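Local coordinates for Lmo0305 protein (Listeria monocytogenes, PDB 3PJ0), which is of unknown function but belongs to the beta-eliminating lyase family, whose members share the fold of pyridoxal-phosphate-dependent aminotransferases, at residues 90-95 / 112-117; 140-145 / 173-178. One frame throughout, in Å; residues are numbered along the deposited sequence.

Contact 1: 90-95 / 112-117; sequences RRVAYH and QQITPL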
ATOM      1  N   ARG A  90     -12.175   1.179  23.968  1.00 13.50           N
ATOM      2  CA  ARG A  90     -12.331   1.491  22.527  1.00 13.18           C
ATOM      3  C   ARG A  90     -12.786   2.912  22.230  1.00 13.45           C
ATOM      4  O   ARG A  90     -13.150   3.224  21.079  1.00 13.95           O
ATOM      5  CB  ARG A  90     -13.261   0.459  21.841  1.00 13.95           C
ATOM      6  CG  ARG A  90     -12.687  -0.971  21.746  1.00 13.75           C
ATOM      7  CD  ARG A  90     -11.741  -1.260  20.584  1.00 16.33           C
ATOM      8  NE  ARG A  90     -11.394  -2.682  20.584  1.00 17.69           N
ATOM      9  CZ  ARG A  90     -11.772  -3.614  19.725  1.00 19.55           C
ATOM     10  NH1 ARG A  90     -12.423  -3.341  18.592  1.00 18.38           N
ATOM     11  NH2 ARG A  90     -11.395  -4.871  19.971  1.00 23.25           N
ATOM     12  N   ARG A  91     -12.817   3.788  23.234  1.00 12.86           N
ATOM     13  CA  ARG A  91     -13.136   5.193  22.968  1.00 12.48           C
ATOM     14  C   ARG A  91     -11.823   5.959  22.796  1.00 11.69           C
ATOM     15  O   ARG A  91     -10.844   5.690  23.502  1.00 11.06           O
ATOM     16  CB  ARG A  91     -13.976   5.827  24.089  1.00 13.52           C
ATOM     17  CG  ARG A  91     -15.500   5.601  23.970  1.00 15.81           C
ATOM     18  CD  ARG A  91     -15.886   4.171  24.074  1.00 18.87           C
ATOM     19  NE  ARG A  91     -15.431   3.587  25.337  1.00 22.60           N
ATOM     20  CZ  ARG A  91     -15.485   2.294  25.647  1.00 27.20           C
ATOM     21  NH1 ARG A  91     -15.998   1.409  24.792  1.00 28.57           N
ATOM     22  NH2 ARG A  91     -15.021   1.884  26.829  1.00 29.03           N
ATOM     23  N   VAL A  92     -11.799   6.880  21.844  1.00 11.23           N
ATOM     24  CA  VAL A  92     -10.658   7.809  21.651  1.00 11.42           C
ATOM     25  C   VAL A  92     -11.217   9.220  21.535  1.00 11.84           C
ATOM     26  O   VAL A  92     -12.439   9.382  21.417  1.00 13.08           O
ATOM     27  CB  VAL A  92      -9.800   7.483  20.423  1.00 11.41           C
ATOM     28  CG1 VAL A  92      -9.255   6.073  20.527  1.00 10.71           C
ATOM     29  CG2 VAL A  92     -10.585   7.648  19.111  1.00 12.61           C
ATOM     30  N   ALA A  93     -10.353  10.235  21.538  1.00 10.55           N
ATOM     31  CA  ALA A  93     -10.816  11.597  21.407  1.00 10.74           C
ATOM     32  C   ALA A  93      -9.918  12.405  20.480  1.00 10.05           C
ATOM     33  O   ALA A  93      -8.693  12.276  20.502  1.00  9.97           O
ATOM     34  CB  ALA A  93     -10.931  12.292  22.805  1.00 10.17           C
ATOM     35  N   TYR A  94     -10.544  13.211  19.645  1.00  9.32           N
ATOM     36  CA  TYR A  94      -9.815  14.065  18.746  1.00  9.42           C
ATOM     37  C   TYR A  94     -10.680  15.203  18.176  1.00  9.65           C
ATOM     38  O   TYR A  94     -11.887  15.243  18.406  1.00 10.43           O
ATOM     39  CB  TYR A  94      -9.178  13.253  17.634  1.00  9.57           C
ATOM     40  CG  TYR A  94     -10.075  12.319  16.802  1.00  9.18           C
ATOM     41  CD1 TYR A  94     -11.315  12.712  16.317  1.00 10.51           C
ATOM     42  CD2 TYR A  94      -9.602  11.040  16.418  1.00 10.30           C
ATOM     43  CE1 TYR A  94     -12.085  11.845  15.504  1.00 10.82           C
ATOM     44  CE2 TYR A  94     -10.339  10.200  15.607  1.00 11.34           C
ATOM     45  CZ  TYR A  94     -11.576  10.585  15.155  1.00 12.10           C
ATOM     46  OH  TYR A  94     -12.287   9.702  14.350  1.00 12.00           O
ATOM     47  N   HIS A  95     -10.048  16.112  17.433  1.00  8.85           N
ATOM     48  CA  HIS A  95     -10.745  17.226  16.830  1.00 10.25           C
ATOM     49  C   HIS A  95     -11.831  16.695  15.855  1.00 10.23           C
ATOM     50  O   HIS A  95     -11.618  15.676  15.189  1.00  9.41           O
ATOM     51  CB  HIS A  95      -9.743  18.109  16.067  1.00 10.51           C
ATOM     52  CG  HIS A  95     -10.313  19.411  15.582  1.00 10.41           C
ATOM     53  ND1 HIS A  95     -10.985  19.527  14.391  1.00  9.92           N
ATOM     54  CD2 HIS A  95     -10.285  20.656  16.120  1.00 10.88           C
ATOM     55  CE1 HIS A  95     -11.375  20.783  14.225  1.00 11.77           C
ATOM     56  NE2 HIS A  95     -10.961  21.490  15.264  1.00 11.30           N
ATOM     57  N   GLN A 112     -12.230  -0.982  13.203  1.00 11.34           N
ATOM     58  CA  GLN A 112     -11.747  -1.146  14.574  1.00 11.61           C
ATOM     59  C   GLN A 112     -12.852  -1.027  15.628  1.00 12.85           C
ATOM     60  O   GLN A 112     -12.610  -1.281  16.817  1.00 14.51           O
ATOM     61  CB  GLN A 112     -10.616  -0.141  14.853  1.00 10.93           C
ATOM     62  CG  GLN A 112      -9.333  -0.338  14.049  1.00 12.07           C
ATOM     63  CD  GLN A 112      -8.709  -1.708  14.263  1.00 13.34           C
ATOM     64  OE1 GLN A 112      -8.925  -2.346  15.286  1.00 11.86           O
ATOM     65  NE2 GLN A 112      -7.956  -2.174  13.285  1.00 14.30           N
ATOM     66  N   GLN A 113     -14.067  -0.670  15.211  1.00 13.80           N
ATOM     67  CA  GLN A 113     -15.180  -0.481  16.161  1.00 15.00           C
ATOM     68  C   GLN A 113     -14.746   0.404  17.336  1.00 13.38           C
ATOM     69  O   GLN A 113     -15.112   0.160  18.496  1.00 12.29           O
ATOM     70  CB  GLN A 113     -15.751  -1.807  16.694  1.00 15.77           C
ATOM     71  CG  GLN A 113     -16.396  -2.660  15.633  1.00 19.90           C
ATOM     72  CD  GLN A 113     -15.396  -3.481  14.922  1.00 21.54           C
ATOM     73  OE1 GLN A 113     -14.561  -4.124  15.558  1.00 25.48           O
ATOM     74  NE2 GLN A 113     -15.476  -3.509  13.600  1.00 24.63           N
ATOM     75  N   ILE A 114     -13.954   1.422  17.005  1.00 12.35           N
ATOM     76  CA  ILE A 114     -13.533   2.452  17.947  1.00 12.10           C
ATOM     77  C   ILE A 114     -14.525   3.625  17.857  1.00 13.19           C
ATOM     78  O   ILE A 114     -15.010   3.975  16.763  1.00 12.85           O
ATOM     79  CB  ILE A 114     -12.077   2.857  17.686  1.00 12.35           C
ATOM     80  CG1 ILE A 114     -11.166   1.765  18.267  1.00 11.03           C
ATOM     81  CG2 ILE A 114     -11.763   4.314  18.235  1.00 10.96           C
ATOM     82  CD1 ILE A 114      -9.640   1.959  18.029  1.00 12.08           C
ATOM     83  N   THR A 115     -14.848   4.218  19.009  1.00 12.81           N
ATOM     84  CA  THR A 115     -15.842   5.307  19.088  1.00 13.91           C
ATOM     85  C   THR A 115     -15.107   6.603  19.374  1.00 14.30           C
ATOM     86  O   THR A 115     -14.578   6.756  20.478  1.00 13.42           O
ATOM     87  CB  THR A 115     -16.863   5.075  20.249  1.00 15.13           C
ATOM     88  OG1 THR A 115     -17.627   3.869  20.038  1.00 16.98           O
ATOM     89  CG2 THR A 115     -17.823   6.264  20.382  1.00 15.98           C
ATOM     90  N   PRO A 116     -15.079   7.542  18.405  1.00 13.05           N
ATOM     91  CA  PRO A 116     -14.341   8.781  18.651  1.00 13.60           C
ATOM     92  C   PRO A 116     -15.230   9.831  19.275  1.00 13.59           C
ATOM     93  O   PRO A 116     -16.341  10.047  18.785  1.00 14.39           O
ATOM     94  CB  PRO A 116     -13.905   9.212  17.245  1.00 13.54           C
ATOM     95  CG  PRO A 116     -14.127   7.969  16.358  1.00 13.55           C
ATOM     96  CD  PRO A 116     -15.328   7.360  16.967  1.00 14.54           C
ATOM     97  N   LEU A 117     -14.761  10.412  20.363  1.00 13.32           N
ATOM     98  CA  LEU A 117     -15.447  11.477  21.065  1.00 14.09           C
ATOM     99  C   LEU A 117     -14.805  12.726  20.502  1.00 14.33           C
ATOM    100  O   LEU A 117     -13.558  12.843  20.479  1.00 13.86           O
ATOM    101  CB  LEU A 117     -15.249  11.344  22.581  1.00 14.71           C
ATOM    102  CG  LEU A 117     -15.631   9.977  23.185  1.00 16.97           C
ATOM    103  CD1 LEU A 117     -15.287   9.886  24.686  1.00 18.49           C
ATOM    104  CD2 LEU A 117     -17.095   9.642  22.945  1.00 19.32           C
TER
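Arg90 reaches across to the turn that precedes the partner strand and donates from NH1 to the backbone O of Gln112 at 2.7 Å. The bond is short but bent (137° at the hydrogen), and the donor stands well above the carbonyl plane. A kink at chi2 (-83°) directs the arginine chain to this spot, laying CD beside CG1 of Ile114 on the way. Gln113, with positive phi, is where the chain leaves helical geometry, so the guanidinium sits by a helix C-terminus, whose partial negative charge would probably favour it.

Leu117 is held through both ends of its backbone: its N donates to Val92 O at 2.8 Å, almost straight at 173°, and its O accepts from Tyr94 N at 3.1 Å. Its side chain lies on the sheet face shared with Ala93, with CB packed over Val92 O. Val92 points to the other face, where CG2 meets Ile114 CG2 at 3.6 Å, the two side chains crossing at about a right angle. Farther along that face, Pro116 CB rests 3.4 Å from Tyr94 CZ, while the tyrosine hydroxyl bonds to Glu101.

Thr115 and Leu117 supply the N-H groups that face strand 91-94, whereas Pro116, lacking one, falls between them. The pairing is that of adjacent parallel strands in a beta-alpha-beta crossover, here at the margin of the large mixed sheet.

Contact 2: 140-145 / 173-178; sequences SVLIEL and SLHLDG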
ATOM      1  N   SER A 140      -6.967   6.913  24.241  1.00 11.66           N
ATOM      2  CA  SER A 140      -6.049   7.890  23.690  1.00 11.75           C
ATOM      3  C   SER A 140      -6.731   9.162  23.181  1.00 11.52           C
ATOM      4  O   SER A 140      -7.963   9.217  22.940  1.00 11.63           O
ATOM      5  CB  SER A 140      -5.270   7.276  22.520  1.00 12.59           C
ATOM      6  OG  SER A 140      -6.130   7.119  21.430  1.00 15.87           O
ATOM      7  N   VAL A 141      -5.896  10.187  23.074  1.00 11.22           N
ATOM      8  CA  VAL A 141      -6.231  11.459  22.464  1.00 11.01           C
ATOM      9  C   VAL A 141      -5.265  11.551  21.296  1.00 10.54           C
ATOM     10  O   VAL A 141      -4.069  11.202  21.410  1.00 11.33           O
ATOM     11  CB  VAL A 141      -6.029  12.645  23.449  1.00 11.13           C
ATOM     12  CG1 VAL A 141      -6.076  13.999  22.737  1.00  8.84           C
ATOM     13  CG2 VAL A 141      -7.081  12.594  24.539  1.00 10.39           C
ATOM     14  N   LEU A 142      -5.778  12.040  20.182  1.00  9.95           N
ATOM     15  CA  LEU A 142      -4.972  12.245  18.976  1.00  9.66           C
ATOM     16  C   LEU A 142      -4.944  13.729  18.732  1.00  9.77           C
ATOM     17  O   LEU A 142      -5.983  14.389  18.803  1.00 11.17           O
ATOM     18  CB  LEU A 142      -5.586  11.503  17.786  1.00  9.07           C
ATOM     19  CG  LEU A 142      -4.965  11.712  16.386  1.00 10.96           C
ATOM     20  CD1 LEU A 142      -5.306  10.489  15.489  1.00 11.23           C
ATOM     21  CD2 LEU A 142      -5.391  13.019  15.685  1.00  9.89           C
ATOM     22  N   ILE A 143      -3.747  14.258  18.478  1.00 10.40           N
ATOM     23  CA  ILE A 143      -3.523  15.680  18.198  1.00  9.80           C
ATOM     24  C   ILE A 143      -2.891  15.805  16.805  1.00  9.69           C
ATOM     25  O   ILE A 143      -1.965  15.085  16.460  1.00  8.44           O
ATOM     26  CB  ILE A 143      -2.534  16.299  19.230  1.00 10.12           C
ATOM     27  CG1 ILE A 143      -3.028  16.089  20.663  1.00 10.78           C
ATOM     28  CG2 ILE A 143      -2.206  17.729  18.882  1.00  9.53           C
ATOM     29  CD1 ILE A 143      -4.385  16.727  20.998  1.00 13.96           C
ATOM     30  N   GLU A 144      -3.406  16.722  15.998  1.00  9.60           N
ATOM     31  CA  GLU A 144      -2.875  16.969  14.638  1.00  8.51           C
ATOM     32  C   GLU A 144      -2.165  18.339  14.639  1.00  9.00           C
ATOM     33  O   GLU A 144      -2.809  19.360  14.865  1.00  8.44           O
ATOM     34  CB  GLU A 144      -4.029  16.964  13.627  1.00  8.93           C
ATOM     35  CG  GLU A 144      -3.599  17.132  12.191  1.00  9.53           C
ATOM     36  CD  GLU A 144      -4.774  17.352  11.228  1.00 10.54           C
ATOM     37  OE1 GLU A 144      -5.795  16.614  11.306  1.00  8.30           O
ATOM     38  OE2 GLU A 144      -4.640  18.265  10.402  1.00 10.81           O
ATOM     39  N   LEU A 145      -0.839  18.330  14.436  1.00  8.32           N
ATOM     40  CA  LEU A 145      -0.023  19.544  14.422  1.00  9.05           C
ATOM     41  C   LEU A 145       0.477  19.787  12.993  1.00  9.02           C
ATOM     42  O   LEU A 145       1.237  18.980  12.459  1.00  9.96           O
ATOM     43  CB  LEU A 145       1.187  19.426  15.357  1.00  8.71           C
ATOM     44  CG  LEU A 145       0.947  19.107  16.811  1.00  9.37           C
ATOM     45  CD1 LEU A 145       2.246  18.859  17.583  1.00  7.73           C
ATOM     46  CD2 LEU A 145       0.144  20.227  17.481  1.00  8.59           C
ATOM     47  N   SER A 173      -3.096   7.642  26.510  1.00 12.53           N
ATOM     48  CA  SER A 173      -2.012   7.636  25.523  1.00 12.05           C
ATOM     49  C   SER A 173      -2.197   8.847  24.611  1.00 11.72           C
ATOM     50  O   SER A 173      -3.332   9.243  24.346  1.00 12.28           O
ATOM     51  CB  SER A 173      -2.022   6.359  24.674  1.00 11.62           C
ATOM     52  OG  SER A 173      -1.837   5.187  25.453  1.00 13.40           O
ATOM     53  N   LEU A 174      -1.093   9.451  24.164  1.00 11.54           N
ATOM     54  CA  LEU A 174      -1.157  10.648  23.327  1.00 11.01           C
ATOM     55  C   LEU A 174      -0.471  10.289  22.022  1.00 10.83           C
ATOM     56  O   LEU A 174       0.687   9.840  22.036  1.00 11.09           O
ATOM     57  CB  LEU A 174      -0.470  11.847  24.007  1.00 11.65           C
ATOM     58  CG  LEU A 174      -0.835  13.259  23.479  1.00 13.94           C
ATOM     59  CD1 LEU A 174      -2.303  13.604  23.709  1.00 13.64           C
ATOM     60  CD2 LEU A 174       0.085  14.358  24.093  1.00 12.51           C
ATOM     61  N   HIS A 175      -1.207  10.450  20.912  1.00  9.86           N
ATOM     62  CA  HIS A 175      -0.751  10.129  19.564  1.00  9.62           C
ATOM     63  C   HIS A 175      -0.699  11.371  18.681  1.00 10.12           C
ATOM     64  O   HIS A 175      -1.675  12.139  18.621  1.00 10.49           O
ATOM     65  CB  HIS A 175      -1.692   9.105  18.866  1.00  9.90           C
ATOM     66  CG  HIS A 175      -1.315   8.861  17.436  1.00  9.87           C
ATOM     67  ND1 HIS A 175      -0.266   8.039  17.085  1.00  9.96           N
ATOM     68  CD2 HIS A 175      -1.809   9.366  16.275  1.00  7.39           C
ATOM     69  CE1 HIS A 175      -0.139   8.038  15.771  1.00  8.04           C
ATOM     70  NE2 HIS A 175      -1.047   8.852  15.253  1.00  7.58           N
ATOM     71  N   LEU A 176       0.426  11.548  17.976  1.00  9.59           N
ATOM     72  CA  LEU A 176       0.622  12.678  17.075  1.00  9.24           C
ATOM     73  C   LEU A 176       0.346  12.360  15.620  1.00  8.60           C
ATOM     74  O   LEU A 176       0.997  11.495  15.048  1.00  7.68           O
ATOM     75  CB  LEU A 176       2.067  13.218  17.186  1.00  9.39           C
ATOM     76  CG  LEU A 176       2.519  14.320  16.201  1.00 10.17           C
ATOM     77  CD1 LEU A 176       1.586  15.527  16.309  1.00  9.26           C
ATOM     78  CD2 LEU A 176       3.977  14.740  16.446  1.00 10.52           C
ATOM     79  N   ASP A 177      -0.680  13.011  15.057  1.00  8.37           N
ATOM     80  CA  ASP A 177      -0.909  13.005  13.635  1.00  8.23           C
ATOM     81  C   ASP A 177       0.054  14.088  13.149  1.00  8.71           C
ATOM     82  O   ASP A 177      -0.232  15.284  13.192  1.00  8.96           O
ATOM     83  CB  ASP A 177      -2.381  13.287  13.223  1.00  9.15           C
ATOM     84  CG  ASP A 177      -2.567  13.263  11.708  1.00  9.71           C
ATOM     85  OD1 ASP A 177      -1.569  13.492  10.991  1.00  8.98           O
ATOM     86  OD2 ASP A 177      -3.692  12.975  11.235  1.00 10.00           O
ATOM     87  N   GLY A 178       1.227  13.639  12.738  1.00  7.31           N
ATOM     88  CA  GLY A 178       2.288  14.486  12.282  1.00  8.01           C
ATOM     89  C   GLY A 178       2.447  14.459  10.780  1.00  7.54           C
ATOM     90  O   GLY A 178       3.576  14.552  10.270  1.00  7.24           O
TER
HETATM   91  O   HOH W   1      -6.046  14.126  12.108  1.00 10.70           O
HETATM   92  O   HOH W   2      -0.016  17.014  11.023  1.00  9.11           O
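His175 presents the edge of its imidazole to Leu142, whose CG lies in the ring plane 3.9 Å from CD2; CD1 of the leucine approaches the same CD2 obliquely. The two side chains run alongside, pointing the same way. Both ring nitrogens are engaged elsewhere, ND1 with Ser201 and NE2 with Gln76, which fixes the rotation of the ring. The other flat groups are the carboxylates of Glu144 and Asp177, with planes 44° apart. Water 1 donates to Glu144 OE1 at 2.6 Å and to Asp177 OD2 at 2.8 Å, bridging two oxygens that lie 4.2 Å apart. Glu144 OE2 accepts from Arg148 N, and Asp177 OD2 also bonds Gln76 and N1 of the pyridoxal-phosphate-modified lysine at position 208.

These residues belong to parallel strands 140-144 and 173-178, joined by helix 157-170 in a beta-alpha-beta unit. Backbone bonds alternate regularly between them, ending in a weak one from Leu145 N to Asp177 O. On the opposite sheet face, Leu174 CD1 lies 3.9 Å from Val141 CB and 4.0 Å from Ile143 CG1, and packs on helix 157-170. Leu176 CD1 meets Leu145 CD1 crosswise at 3.6 Å, turned there by chi1 (174°, near trans) and a bend at chi2.

Contacts 1 and 2 are successive strand pairings of one sheet, their centres about 12 Å apart, and strands 91-94 and 140-144 are the neighbours that join them. Ala93 uses both its backbone N and its O toward strand 140-144: its N lies 3.0 Å from Ser140 O and its O 2.9 Å from Leu142 N, both probable hydrogen bonds. Beside it, Val92 CG1 packs 3.4 Å from Ser140 OG. From the edge strand 115-118 the order runs through 91-94 and 140-144 to 173-178, whose Asp177 meets the cofactor's pyridine nitrogen, and the sheet continues beyond it. Contact 1 is centred about 21 Å from the centre of the chain, contact 2 about 13 Å.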